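PDB 4Q38: acyltransferase from Actinoplanes teichomyceticus, which transfers long fatty acyl chains from acyl-CoA to the amino sugar of glycopeptide antibiotics of the teicoplanin type. Local coordinates for residues 97-111 and 176-188. Residues are numbered along the deposited sequence; the frame is centred on the assembly and turned at random.
Sequences IVRHMGDHRAKPRGG and MQWWTTYHLRGIL. With TEC (2-amino-6-O-decanoyl-2-deoxy-beta-D-glucopyranose), chain E; SO4 (sulfate ion), chain B.
R185 reaches across to the carbonyls of A106 and D103, a case of a buried arginine tying a loop to a helix by gripping backbone oxygens instead of a carboxylate. R185 NH1 donates to A106 O at 2.9 Å, from 46° above the carbonyl plane, and more weakly to D103 O. Within its own segment R185 NE and NH2 hold T181 side-on, reaching T181 O and OG1, while a water joins R185 NH2 to A106 O; together these fix the guanidinium's rotation. I187 CD1 covers one guanidinium face. Backbone bonding adds G102 N to R185 O (2.7 Å). At the other end the side-chain amide of Q177 donates through NE2 to G111 O, nearly straight (164°), the acceptor lying in the amide plane of Q177.

Helix 177-184 ends in a Schellman motif at G186, within the N-acyltransferase N-terminal domain, and leads into strand 188-191; W178 and W179 of this helix line the pocket of the decanoyl aminosugar.

Apolar packing completes the interface. P108, centre of an inverse gamma turn, sets CB 3.6 Å from Y182 CE1. I97 CG2 lies 4.0 Å from L184 CB. T181 CG2 rests 3.6 Å from G110 CA.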
ATOM      1  N   ILE A  97       0.648 -14.312   5.171  1.00 29.36           N
ATOM      2  CA  ILE A  97       0.338 -12.986   5.725  1.00 28.53           C
ATOM      3  C   ILE A  97      -0.145 -13.059   7.180  1.00 28.99           C
ATOM      4  O   ILE A  97       0.412 -12.378   8.058  1.00 28.65           O
ATOM      5  CB  ILE A  97      -0.656 -12.203   4.830  1.00 28.40           C
ATOM      6  CG1 ILE A  97      -0.024 -11.939   3.454  1.00 26.68           C
ATOM      7  CG2 ILE A  97      -1.055 -10.877   5.498  1.00 27.82           C
ATOM      8  CD1 ILE A  97      -0.986 -11.389   2.419  1.00 28.82           C
ATOM      9  N   VAL A  98      -1.154 -13.890   7.449  1.00 27.70           N
ATOM     10  CA  VAL A  98      -1.746 -13.949   8.799  1.00 27.80           C
ATOM     11  C   VAL A  98      -0.798 -14.503   9.871  1.00 29.03           C
ATOM     12  O   VAL A  98      -0.977 -14.220  11.059  1.00 28.89           O
ATOM     13  CB  VAL A  98      -3.090 -14.704   8.850  1.00 29.93           C
ATOM     14  CG1 VAL A  98      -4.140 -13.966   8.032  1.00 29.57           C
ATOM     15  CG2 VAL A  98      -2.937 -16.151   8.381  1.00 30.62           C
ATOM     16  N   ARG A  99       0.215 -15.260   9.447  1.00 28.54           N
ATOM     17  CA  ARG A  99       1.246 -15.747  10.365  1.00 30.88           C
ATOM     18  C   ARG A  99       2.030 -14.577  10.979  1.00 31.55           C
ATOM     19  O   ARG A  99       2.651 -14.726  12.036  1.00 31.34           O
ATOM     20  CB  ARG A  99       2.199 -16.716   9.653  1.00 32.20           C
ATOM     21  CG  ARG A  99       3.084 -16.063   8.610  1.00 34.30           C
ATOM     22  CD  ARG A  99       4.158 -16.995   8.078  1.00 37.92           C
ATOM     23  NE  ARG A  99       4.880 -16.403   6.948  1.00 39.63           N
ATOM     24  CZ  ARG A  99       5.834 -17.027   6.257  1.00 43.67           C
ATOM     25  NH1 ARG A  99       6.188 -18.264   6.577  1.00 45.66           N
ATOM     26  NH2 ARG A  99       6.434 -16.419   5.240  1.00 44.30           N
ATOM     27  N   HIS A 100       2.007 -13.423  10.309  1.00 29.44           N
ATOM     28  CA  HIS A 100       2.662 -12.209  10.824  1.00 28.31           C
ATOM     29  C   HIS A 100       1.702 -11.156  11.305  1.00 27.78           C
ATOM     30  O   HIS A 100       2.065  -9.971  11.389  1.00 26.95           O
ATOM     31  CB  HIS A 100       3.566 -11.614   9.756  1.00 28.56           C
ATOM     32  CG  HIS A 100       4.732 -12.496   9.382  1.00 30.08           C
ATOM     33  ND1 HIS A 100       5.537 -13.061  10.303  1.00 30.21           N
ATOM     34  CD2 HIS A 100       5.217 -12.890   8.136  1.00 29.85           C
ATOM     35  CE1 HIS A 100       6.497 -13.781   9.678  1.00 30.63           C
ATOM     36  NE2 HIS A 100       6.301 -13.674   8.356  1.00 32.03           N
ATOM     37  N   MET A 101       0.470 -11.557  11.614  1.00 26.61           N
ATOM     38  CA  MET A 101      -0.527 -10.624  12.135  1.00 26.71           C
ATOM     39  C   MET A 101       0.055  -9.840  13.322  1.00 27.28           C
ATOM     40  O   MET A 101       0.576 -10.438  14.264  1.00 26.08           O
ATOM     41  CB  MET A 101      -1.786 -11.374  12.566  1.00 26.48           C
ATOM     42  CG  MET A 101      -2.934 -10.470  12.993  1.00 26.56           C
ATOM     43  SD  MET A 101      -3.605  -9.471  11.641  1.00 26.63           S
ATOM     44  CE  MET A 101      -4.430 -10.728  10.676  1.00 25.49           C
ATOM     45  N   GLY A 102      -0.013  -8.510  13.248  1.00 26.22           N
ATOM     46  CA  GLY A 102       0.498  -7.635  14.303  1.00 26.16           C
ATOM     47  C   GLY A 102       2.014  -7.518  14.357  1.00 27.57           C
ATOM     48  O   GLY A 102       2.553  -6.848  15.229  1.00 27.78           O
ATOM     49  N   ASP A 103       2.710  -8.146  13.415  1.00 27.17           N
ATOM     50  CA  ASP A 103       4.171  -8.162  13.446  1.00 28.50           C
ATOM     51  C   ASP A 103       4.787  -7.230  12.393  1.00 26.69           C
ATOM     52  O   ASP A 103       4.870  -7.576  11.219  1.00 27.52           O
ATOM     53  CB  ASP A 103       4.673  -9.608  13.302  1.00 30.18           C
ATOM     54  CG  ASP A 103       6.186  -9.751  13.527  1.00 32.50           C
ATOM     55  OD1 ASP A 103       6.878  -8.770  13.840  1.00 32.38           O
ATOM     56  OD2 ASP A 103       6.680 -10.875  13.377  1.00 33.40           O
ATOM     57  N   HIS A 104       5.246  -6.060  12.831  1.00 24.77           N
ATOM     58  CA  HIS A 104       5.831  -5.063  11.928  1.00 25.49           C
ATOM     59  C   HIS A 104       7.292  -5.301  11.682  1.00 26.46           C
ATOM     60  O   HIS A 104       7.906  -4.637  10.844  1.00 26.59           O
ATOM     61  CB  HIS A 104       5.628  -3.652  12.482  1.00 27.08           C
ATOM     62  CG  HIS A 104       6.236  -3.447  13.852  1.00 27.83           C
ATOM     63  ND1 HIS A 104       5.542  -3.639  14.987  1.00 28.31           N
ATOM     64  CD2 HIS A 104       7.517  -3.074  14.234  1.00 28.70           C
ATOM     65  CE1 HIS A 104       6.338  -3.409  16.046  1.00 27.10           C
ATOM     66  NE2 HIS A 104       7.547  -3.060  15.582  1.00 29.59           N
ATOM     67  N   ARG A 105       7.876  -6.240  12.414  1.00 25.62           N
ATOM     68  CA  ARG A 105       9.278  -6.593  12.156  1.00 27.87           C
ATOM     69  C   ARG A 105       9.445  -7.539  10.968  1.00 30.45           C
ATOM     70  O   ARG A 105      10.548  -7.689  10.439  1.00 34.13           O
ATOM     71  CB  ARG A 105       9.916  -7.158  13.418  1.00 28.55           C
ATOM     72  CG  ARG A 105      10.177  -6.074  14.464  1.00 27.88           C
ATOM     73  CD  ARG A 105      10.730  -6.667  15.750  1.00 29.78           C
ATOM     74  NE  ARG A 105      11.086  -5.624  16.716  1.00 29.96           N
ATOM     75  CZ  ARG A 105      10.277  -5.182  17.673  1.00 30.96           C
ATOM     76  NH1 ARG A 105       9.051  -5.676  17.797  1.00 32.92           N
ATOM     77  NH2 ARG A 105      10.692  -4.244  18.510  1.00 30.54           N
ATOM     78  N   ALA A 106       8.357  -8.178  10.549  1.00 29.52           N
ATOM     79  CA  ALA A 106       8.396  -9.040   9.374  1.00 30.11           C
ATOM     80  C   ALA A 106       8.369  -8.198   8.098  1.00 30.29           C
ATOM     81  O   ALA A 106       7.645  -7.203   8.023  1.00 30.04           O
ATOM     82  CB  ALA A 106       7.229 -10.014   9.410  1.00 30.20           C
ATOM     83  N   LYS A 107       9.161  -8.588   7.102  1.00 31.57           N
ATOM     84  CA  LYS A 107       9.171  -7.909   5.794  1.00 33.14           C
ATOM     85  C   LYS A 107       7.802  -8.033   5.110  1.00 31.13           C
ATOM     86  O   LYS A 107       7.093  -9.024   5.318  1.00 29.80           O
ATOM     87  CB  LYS A 107      10.261  -8.486   4.882  1.00 36.65           C
ATOM     88  CG  LYS A 107      11.686  -8.165   5.306  1.00 41.52           C
ATOM     89  CD  LYS A 107      12.685  -8.992   4.509  1.00 45.70           C
ATOM     90  CE  LYS A 107      14.029  -9.069   5.225  1.00 48.93           C
ATOM     91  NZ  LYS A 107      14.969  -9.975   4.511  1.00 52.73           N
ATOM     92  N   PRO A 108       7.429  -7.031   4.295  1.00 30.37           N
ATOM     93  CA  PRO A 108       6.109  -7.000   3.641  1.00 29.13           C
ATOM     94  C   PRO A 108       6.013  -7.883   2.381  1.00 29.75           C
ATOM     95  O   PRO A 108       5.928  -7.366   1.264  1.00 31.52           O
ATOM     96  CB  PRO A 108       5.951  -5.525   3.263  1.00 28.47           C
ATOM     97  CG  PRO A 108       7.351  -5.020   3.082  1.00 29.27           C
ATOM     98  CD  PRO A 108       8.184  -5.775   4.083  1.00 29.36           C
ATOM     99  N   ARG A 109       5.988  -9.196   2.554  1.00 29.20           N
ATOM    100  CA  ARG A 109       6.002 -10.091   1.392  1.00 30.30           C
ATOM    101  C   ARG A 109       4.586 -10.538   1.012  1.00 28.51           C
ATOM    102  O   ARG A 109       3.996 -11.392   1.664  1.00 30.65           O
ATOM    103  CB  ARG A 109       6.960 -11.265   1.634  1.00 31.58           C
ATOM    104  CG  ARG A 109       8.409 -10.814   1.829  1.00 35.03           C
ATOM    105  CD  ARG A 109       9.390 -11.979   1.796  1.00 36.34           C
ATOM    106  NE  ARG A 109       9.236 -12.847   2.961  1.00 39.21           N
ATOM    107  CZ  ARG A 109       9.512 -14.151   2.979  1.00 40.77           C
ATOM    108  NH1 ARG A 109       9.971 -14.765   1.890  1.00 40.03           N
ATOM    109  NH2 ARG A 109       9.331 -14.842   4.096  1.00 40.32           N
ATOM    110  N   GLY A 110       4.032  -9.923  -0.028  1.00 29.04           N
ATOM    111  CA  GLY A 110       2.667 -10.249  -0.470  1.00 28.87           C
ATOM    112  C   GLY A 110       2.631 -11.313  -1.553  1.00 30.31           C
ATOM    113  O   GLY A 110       1.557 -11.798  -1.926  1.00 29.12           O
ATOM    114  N   GLY A 111       3.808 -11.674  -2.061  1.00 29.33           N
ATOM    115  CA  GLY A 111       3.908 -12.617  -3.173  1.00 29.72           C
ATOM    116  C   GLY A 111       3.965 -11.894  -4.506  1.00 29.85           C
ATOM    117  O   GLY A 111       3.675 -10.699  -4.578  1.00 29.91           O
ATOM    118  N   MET A 176      -0.283  -3.778  -5.907  1.00 26.37           N
ATOM    119  CA  MET A 176       0.385  -3.198  -4.739  1.00 26.42           C
ATOM    120  C   MET A 176       0.232  -4.103  -3.506  1.00 25.86           C
ATOM    121  O   MET A 176       0.113  -3.620  -2.377  1.00 23.77           O
ATOM    122  CB  MET A 176      -0.174  -1.792  -4.456  1.00 28.84           C
ATOM    123  CG  MET A 176       0.236  -0.724  -5.467  1.00 31.98           C
ATOM    124  SD  MET A 176       2.014  -0.415  -5.408  1.00 37.09           S
ATOM    125  CE  MET A 176       2.145   0.419  -3.833  1.00 35.98           C
ATOM    126  N   GLN A 177       0.254  -5.418  -3.731  1.00 25.52           N
ATOM    127  CA  GLN A 177       0.093  -6.399  -2.657  1.00 26.27           C
ATOM    128  C   GLN A 177       1.148  -6.326  -1.545  1.00 25.41           C
ATOM    129  O   GLN A 177       0.866  -6.731  -0.425  1.00 24.57           O
ATOM    130  CB  GLN A 177      -0.002  -7.839  -3.195  1.00 25.70           C
ATOM    131  CG  GLN A 177       1.242  -8.364  -3.907  1.00 26.53           C
ATOM    132  CD  GLN A 177       1.322  -7.947  -5.363  1.00 26.18           C
ATOM    133  OE1 GLN A 177       0.536  -7.127  -5.834  1.00 26.40           O
ATOM    134  NE2 GLN A 177       2.269  -8.519  -6.085  1.00 27.10           N
ATOM    135  N   TRP A 178       2.352  -5.837  -1.854  1.00 25.41           N
ATOM    136  CA  TRP A 178       3.367  -5.667  -0.808  1.00 26.09           C
ATOM    137  C   TRP A 178       2.875  -4.678   0.218  1.00 24.52           C
ATOM    138  O   TRP A 178       3.059  -4.877   1.416  1.00 25.00           O
ATOM    139  CB  TRP A 178       4.727  -5.252  -1.382  1.00 27.25           C
ATOM    140  CG  TRP A 178       4.815  -3.815  -1.825  1.00 29.10           C
ATOM    141  CD1 TRP A 178       4.596  -3.296  -3.104  1.00 30.11           C
ATOM    142  CD2 TRP A 178       5.143  -2.646  -0.990  1.00 29.75           C
ATOM    143  NE1 TRP A 178       4.771  -1.928  -3.113  1.00 31.93           N
ATOM    144  CE2 TRP A 178       5.104  -1.479  -1.878  1.00 31.44           C
ATOM    145  CE3 TRP A 178       5.466  -2.462   0.359  1.00 32.59           C
ATOM    146  CZ2 TRP A 178       5.368  -0.194  -1.418  1.00 33.17           C
ATOM    147  CZ3 TRP A 178       5.737  -1.162   0.813  1.00 33.25           C
ATOM    148  CH2 TRP A 178       5.684  -0.057  -0.056  1.00 33.37           C
ATOM    149  N   TRP A 179       2.216  -3.624  -0.257  1.00 23.44           N
ATOM    150  CA  TRP A 179       1.717  -2.554   0.609  1.00 23.36           C
ATOM    151  C   TRP A 179       0.508  -2.969   1.407  1.00 22.68           C
ATOM    152  O   TRP A 179       0.412  -2.648   2.595  1.00 20.77           O
ATOM    153  CB  TRP A 179       1.458  -1.285  -0.198  1.00 22.38           C
ATOM    154  CG  TRP A 179       0.959  -0.117   0.609  1.00 22.89           C
ATOM    155  CD1 TRP A 179      -0.213   0.611   0.415  1.00 23.25           C
ATOM    156  CD2 TRP A 179       1.605   0.504   1.770  1.00 23.43           C
ATOM    157  NE1 TRP A 179      -0.336   1.602   1.350  1.00 23.46           N
ATOM    158  CE2 TRP A 179       0.721   1.598   2.192  1.00 23.88           C
ATOM    159  CE3 TRP A 179       2.783   0.269   2.481  1.00 24.75           C
ATOM    160  CZ2 TRP A 179       1.022   2.415   3.279  1.00 24.18           C
ATOM    161  CZ3 TRP A 179       3.074   1.099   3.580  1.00 25.98           C
ATOM    162  CH2 TRP A 179       2.211   2.145   3.965  1.00 24.44           C
ATOM    163  N   THR A 180      -0.418  -3.702   0.786  1.00 22.12           N
ATOM    164  CA  THR A 180      -1.596  -4.178   1.537  1.00 22.52           C
ATOM    165  C   THR A 180      -1.262  -5.197   2.637  1.00 22.27           C
ATOM    166  O   THR A 180      -2.106  -5.441   3.488  1.00 21.86           O
ATOM    167  CB  THR A 180      -2.735  -4.720   0.636  1.00 22.63           C
ATOM    168  OG1 THR A 180      -2.198  -5.673  -0.270  1.00 23.00           O
ATOM    169  CG2 THR A 180      -3.400  -3.578  -0.169  1.00 22.95           C
ATOM    170  N   THR A 181      -0.043  -5.756   2.656  1.00 22.75           N
ATOM    171  CA  THR A 181       0.348  -6.612   3.790  1.00 22.44           C
ATOM    172  C   THR A 181       0.375  -5.816   5.089  1.00 22.78           C
ATOM    173  O   THR A 181       0.229  -6.392   6.160  1.00 22.18           O
ATOM    174  CB  THR A 181       1.737  -7.317   3.645  1.00 22.82           C
ATOM    175  OG1 THR A 181       2.800  -6.351   3.646  1.00 24.22           O
ATOM    176  CG2 THR A 181       1.821  -8.190   2.396  1.00 22.94           C
ATOM    177  N   TYR A 182       0.587  -4.500   4.990  1.00 22.35           N
ATOM    178  CA  TYR A 182       0.559  -3.639   6.177  1.00 22.93           C
ATOM    179  C   TYR A 182      -0.856  -3.562   6.742  1.00 22.29           C
ATOM    180  O   TYR A 182      -1.065  -3.774   7.942  1.00 21.54           O
ATOM    181  CB  TYR A 182       1.068  -2.231   5.861  1.00 23.31           C
ATOM    182  CG  TYR A 182       2.575  -2.096   5.752  1.00 24.93           C
ATOM    183  CD1 TYR A 182       3.266  -2.590   4.640  1.00 24.92           C
ATOM    184  CD2 TYR A 182       3.313  -1.434   6.745  1.00 26.80           C
ATOM    185  CE1 TYR A 182       4.649  -2.454   4.532  1.00 27.33           C
ATOM    186  CE2 TYR A 182       4.695  -1.290   6.642  1.00 28.07           C
ATOM    187  CZ  TYR A 182       5.354  -1.805   5.535  1.00 28.89           C
ATOM    188  OH  TYR A 182       6.717  -1.665   5.422  1.00 31.51           O
ATOM    189  N   HIS A 183      -1.829  -3.264   5.877  1.00 22.05           N
ATOM    190  CA  HIS A 183      -3.215  -3.179   6.322  1.00 22.03           C
ATOM    191  C   HIS A 183      -3.655  -4.505   6.877  1.00 21.44           C
ATOM    192  O   HIS A 183      -4.282  -4.561   7.933  1.00 22.47           O
ATOM    193  CB  HIS A 183      -4.157  -2.795   5.177  1.00 21.98           C
ATOM    194  CG  HIS A 183      -3.676  -1.643   4.330  1.00 21.50           C
ATOM    195  ND1 HIS A 183      -2.510  -1.668   3.665  1.00 21.30           N
ATOM    196  CD2 HIS A 183      -4.273  -0.422   4.029  1.00 21.11           C
ATOM    197  CE1 HIS A 183      -2.354  -0.522   2.978  1.00 20.68           C
ATOM    198  NE2 HIS A 183      -3.442   0.237   3.187  1.00 21.49           N
ATOM    199  N   LEU A 184      -3.329  -5.579   6.160  1.00 22.06           N
ATOM    200  CA  LEU A 184      -3.790  -6.937   6.509  1.00 23.02           C
ATOM    201  C   LEU A 184      -3.115  -7.550   7.740  1.00 23.99           C
ATOM    202  O   LEU A 184      -3.643  -8.491   8.341  1.00 24.73           O
ATOM    203  CB  LEU A 184      -3.639  -7.881   5.301  1.00 22.90           C
ATOM    204  CG  LEU A 184      -4.557  -7.578   4.099  1.00 22.76           C
ATOM    205  CD1 LEU A 184      -4.226  -8.471   2.908  1.00 22.75           C
ATOM    206  CD2 LEU A 184      -6.018  -7.694   4.471  1.00 22.29           C
ATOM    207  N   ARG A 185      -1.957  -7.021   8.119  1.00 23.69           N
ATOM    208  CA  ARG A 185      -1.335  -7.446   9.369  1.00 23.48           C
ATOM    209  C   ARG A 185      -1.743  -6.584  10.552  1.00 23.15           C
ATOM    210  O   ARG A 185      -1.275  -6.796  11.665  1.00 22.06           O
ATOM    211  CB  ARG A 185       0.181  -7.469   9.233  1.00 23.63           C
ATOM    212  CG  ARG A 185       0.696  -8.659   8.446  1.00 24.20           C
ATOM    213  CD  ARG A 185       2.196  -8.562   8.280  1.00 24.03           C
ATOM    214  NE  ARG A 185       2.605  -7.492   7.361  1.00 24.71           N
ATOM    215  CZ  ARG A 185       3.812  -6.934   7.355  1.00 26.03           C
ATOM    216  NH1 ARG A 185       4.719  -7.282   8.277  1.00 26.92           N
ATOM    217  NH2 ARG A 185       4.112  -5.998   6.457  1.00 25.28           N
ATOM    218  N   GLY A 186      -2.622  -5.609  10.331  1.00 22.50           N
ATOM    219  CA  GLY A 186      -3.029  -4.751  11.432  1.00 22.00           C
ATOM    220  C   GLY A 186      -1.903  -3.906  12.021  1.00 22.17           C
ATOM    221  O   GLY A 186      -1.930  -3.571  13.204  1.00 23.22           O
ATOM    222  N   ILE A 187      -0.920  -3.565  11.194  1.00 22.27           N
ATOM    223  CA  ILE A 187       0.207  -2.730  11.617  1.00 23.15           C
ATOM    224  C   ILE A 187       0.163  -1.330  11.023  1.00 22.98           C
ATOM    225  O   ILE A 187       1.072  -0.524  11.254  1.00 23.69           O
ATOM    226  CB  ILE A 187       1.571  -3.413  11.307  1.00 23.14           C
ATOM    227  CG1 ILE A 187       1.749  -3.649   9.795  1.00 22.99           C
ATOM    228  CG2 ILE A 187       1.667  -4.719  12.081  1.00 23.64           C
ATOM    229  CD1 ILE A 187       3.171  -3.943   9.360  1.00 23.76           C
ATOM    230  N   LEU A 188      -0.904  -1.043  10.269  1.00 22.53           N
ATOM    231  CA  LEU A 188      -1.109   0.259   9.643  1.00 22.34           C
ATOM    232  C   LEU A 188      -2.547   0.683   9.917  1.00 21.74           C
ATOM    233  O   LEU A 188      -3.469  -0.138   9.781  1.00 21.93           O
ATOM    234  CB  LEU A 188      -0.890   0.167   8.126  1.00 23.16           C
ATOM    235  CG  LEU A 188      -1.108   1.444   7.289  1.00 24.24           C
ATOM    236  CD1 LEU A 188       0.134   2.309   7.279  1.00 23.42           C
ATOM    237  CD2 LEU A 188      -1.467   1.090   5.852  1.00 26.10           C
TER
HETATM  238  CAV TEC E 404       4.861  17.441   3.669  1.00 38.94           C
HETATM  239  CAU TEC E 404       3.826  16.517   4.269  1.00 40.19           C
HETATM  240  CAT TEC E 404       4.435  15.408   5.086  1.00 40.56           C
HETATM  241  CAS TEC E 404       5.619  14.788   4.397  1.00 38.15           C
HETATM  242  CAR TEC E 404       5.813  13.389   4.903  1.00 36.83           C
HETATM  243  CAQ TEC E 404       5.412  12.464   3.813  1.00 36.37           C
HETATM  244  CAP TEC E 404       5.573  11.026   4.167  1.00 34.63           C
HETATM  245  CAO TEC E 404       4.751  10.266   3.183  1.00 35.20           C
HETATM  246  CAN TEC E 404       5.284   8.906   2.967  1.00 36.41           C
HETATM  247  CAM TEC E 404       4.318   8.048   2.193  1.00 40.59           C
HETATM  248  OAW TEC E 404       3.211   8.441   1.916  1.00 37.84           O
HETATM  249  O6  TEC E 404       4.859   6.899   1.751  1.00 45.70           O
HETATM  250  C6  TEC E 404       4.213   5.662   1.973  1.00 47.37           C
HETATM  251  C5  TEC E 404       3.766   4.991   0.651  1.00 53.25           C
HETATM  252  O5  TEC E 404       4.152   3.652   0.574  1.00 55.40           O
HETATM  253  C1  TEC E 404       4.017   3.450  -0.860  0.50 56.48           C
HETATM  254  O1  TEC E 404       4.813   2.611  -1.458  0.50 57.27           O
HETATM  255  C2  TEC E 404       2.580   3.098  -1.124  1.00 57.97           C
HETATM  256  N2  TEC E 404       2.427   2.882  -2.554  1.00 60.57           N
HETATM  257  C3  TEC E 404       1.917   4.347  -0.780  1.00 55.68           C
HETATM  258  O3  TEC E 404       0.675   3.896  -0.705  1.00 60.90           O
HETATM  259  C4  TEC E 404       2.292   4.946   0.550  1.00 52.63           C
HETATM  260  O4  TEC E 404       1.900   6.185   0.561  1.00 46.82           O
HETATM  261  S   SO4 B 401      10.836 -11.876   7.189  1.00 68.91           S
HETATM  262  O1  SO4 B 401      11.088 -10.439   7.415  1.00 68.41           O
HETATM  263  O2  SO4 B 401      12.016 -12.666   7.605  1.00 69.43           O
HETATM  264  O3  SO4 B 401      10.592 -12.124   5.747  1.00 70.82           O
HETATM  265  O4  SO4 B 401       9.659 -12.262   7.997  1.00 69.39           O
HETATM  266  O   HOH W   1       6.570  -4.950   6.884  1.00 29.13           O